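Local atomic coordinates of possible metal-dependent hydrolase (Veillonella parvula, PDB entry 3RPC), a protein that probably acts as a zinc-dependent hydrolase of the metallo-beta-lactamase superfamily, holding a two-zinc site, although its substrate is not established. Residues H226-N231 against T235-V240. Residues are numbered along the deposited sequence; the frame is centred on the assembly and turned at random.
Sequences HMDTVN and TSRKDV. With ZN (zinc ion), chain F.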
# COMPACT_ATOMS: atom_id res chain seq x y z
N HIS A 226 17.72 -13.24 -0.01
CA HIS A 226 17.14 -13.32 1.34
C HIS A 226 17.13 -14.76 1.86
O HIS A 226 16.19 -15.20 2.52
CB HIS A 226 15.73 -12.69 1.37
CG HIS A 226 15.31 -12.20 2.73
ND1 HIS A 226 15.21 -13.03 3.83
CD2 HIS A 226 14.94 -10.97 3.16
CE1 HIS A 226 14.81 -12.33 4.87
NE2 HIS A 226 14.64 -11.07 4.49
N MSE A 227 18.22 -15.49 1.60
CA MSE A 227 18.29 -16.89 2.00
C MSE A 227 19.58 -17.25 2.74
O MSE A 227 20.58 -16.52 2.68
CB MSE A 227 18.14 -17.79 0.78
CG MSE A 227 16.73 -17.74 0.20
SE MSE A 227 16.47 -18.72 -1.46
CE MSE A 227 17.29 -17.44 -2.67
N ASP A 228 19.52 -18.39 3.43
CA ASP A 228 20.68 -19.03 4.04
C ASP A 228 21.43 -18.10 5.00
O ASP A 228 22.66 -18.21 5.13
CB ASP A 228 21.64 -19.53 2.95
CG ASP A 228 21.01 -20.54 1.99
OD1 ASP A 228 19.87 -20.97 2.21
OD2 ASP A 228 21.68 -20.90 0.99
N THR A 229 20.72 -17.20 5.67
CA THR A 229 21.37 -16.23 6.56
C THR A 229 20.66 -16.10 7.91
O THR A 229 21.28 -16.32 8.96
CB THR A 229 21.47 -14.84 5.91
OG1 THR A 229 22.07 -14.96 4.61
CG2 THR A 229 22.33 -13.91 6.77
N VAL A 230 19.39 -15.71 7.89
CA VAL A 230 18.65 -15.59 9.14
C VAL A 230 18.05 -16.94 9.52
O VAL A 230 18.02 -17.87 8.70
CB VAL A 230 17.57 -14.47 9.12
CG1 VAL A 230 18.23 -13.09 8.93
CG2 VAL A 230 16.51 -14.71 8.05
N ASN A 231 17.60 -17.07 10.76
CA ASN A 231 17.19 -18.38 11.26
C ASN A 231 15.87 -18.87 10.70
O ASN A 231 15.69 -20.09 10.54
CB ASN A 231 17.09 -18.38 12.78
CG ASN A 231 16.03 -17.43 13.28
OD1 ASN A 231 16.24 -16.23 13.34
ND2 ASN A 231 14.86 -17.97 13.63
N THR A 235 12.91 -21.56 3.42
CA THR A 235 13.24 -21.93 2.05
C THR A 235 14.68 -21.51 1.77
O THR A 235 15.02 -20.33 1.88
CB THR A 235 12.30 -21.27 1.05
OG1 THR A 235 10.97 -21.80 1.24
CG2 THR A 235 12.75 -21.52 -0.39
N SER A 236 15.51 -22.49 1.41
CA SER A 236 16.95 -22.29 1.22
C SER A 236 17.31 -22.13 -0.25
O SER A 236 16.48 -22.35 -1.13
CB SER A 236 17.69 -23.51 1.77
OG SER A 236 17.35 -24.66 1.01
N ARG A 237 18.55 -21.77 -0.55
CA ARG A 237 18.99 -21.77 -1.94
C ARG A 237 18.81 -23.16 -2.57
O ARG A 237 18.38 -23.28 -3.72
CB ARG A 237 20.46 -21.37 -2.06
CG ARG A 237 20.76 -19.90 -1.86
CD ARG A 237 22.22 -19.71 -2.20
NE ARG A 237 22.64 -18.31 -2.21
CZ ARG A 237 23.09 -17.65 -1.16
NH1 ARG A 237 23.44 -16.38 -1.31
NH2 ARG A 237 23.19 -18.25 0.03
N LYS A 238 19.15 -24.20 -1.82
CA LYS A 238 19.01 -25.58 -2.31
C LYS A 238 17.55 -25.82 -2.71
O LYS A 238 17.27 -26.40 -3.76
CB LYS A 238 19.44 -26.58 -1.24
CG LYS A 238 20.94 -26.71 -1.05
CD LYS A 238 21.25 -27.62 0.13
CE LYS A 238 22.74 -27.71 0.41
NZ LYS A 238 23.01 -28.44 1.69
N ASP A 239 16.63 -25.37 -1.86
CA ASP A 239 15.19 -25.53 -2.13
C ASP A 239 14.79 -24.82 -3.41
O ASP A 239 14.07 -25.36 -4.25
CB ASP A 239 14.35 -24.99 -0.97
CG ASP A 239 14.60 -25.72 0.34
OD1 ASP A 239 15.18 -26.83 0.32
OD2 ASP A 239 14.20 -25.18 1.40
N VAL A 240 15.26 -23.59 -3.58
CA VAL A 240 14.89 -22.83 -4.76
C VAL A 240 15.50 -23.46 -6.01
O VAL A 240 14.84 -23.55 -7.05
CB VAL A 240 15.30 -21.35 -4.64
CG1 VAL A 240 15.17 -20.65 -5.99
CG2 VAL A 240 14.44 -20.66 -3.59
ZN ZN F . 13.78 -9.58 5.96
O HOH W 1 22.40 -14.79 1.31
O HOH W 2 16.89 -19.55 3.74
O HOH W 3 24.15 -17.04 2.76
O HOH W 4 21.07 -23.74 0.56
O HOH W 5 13.05 -8.73 7.97
O HOH W 6 12.27 -11.50 6.73
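In this probable metallo-beta-lactamase fold, the loop that leaves strand 221-225 at a zinc ligand packs through Met227 and Asp228 against the start of helix 237-246. The two oxygens of the Asp228 carboxylate serve the backbone and the side chain of Arg237, the first residue of the helix. Asp228 OD1 accepts from Arg237 N at 3.2 Å, on its syn side and 26° out of the carboxylate plane, whereas Asp228 OD2 pairs with Arg237 NH2 in a salt bridge, also 3.2 Å long. That second bond arrives from above the carboxylate, whose plane lies 63° from the guanidinium. Asp228 OD2 also runs alongside the aliphatic stem of Arg237, 3.2 Å from its CG, and accepts from a water that Lys238 N holds. Arg237 NH1 turns elsewhere, to a salt bridge with Asp258. A bend at chi3 (-78°) ends the Met227 side chain, a selenomethionine; Met227 SE meets Val240 CG2 at 3.5 Å and lies against Ser236 O, as Met227 CG does against Thr235 O. Another water bridges Asp228 N and Thr235 O. A capping box closes the helix start: Asp239 N donates to Ser236 OG and Ser236 N to Asp239 OD2, both at 3.0 Å. Next to Met227, His226 NE2 binds zinc at 2.3 Å, with Asp76, His77 and Asp168 on the same metal. The Asp228 charge is probably stabilised by Arg237 and the helix dipole, tying residues after a zinc ligand to a capped helix.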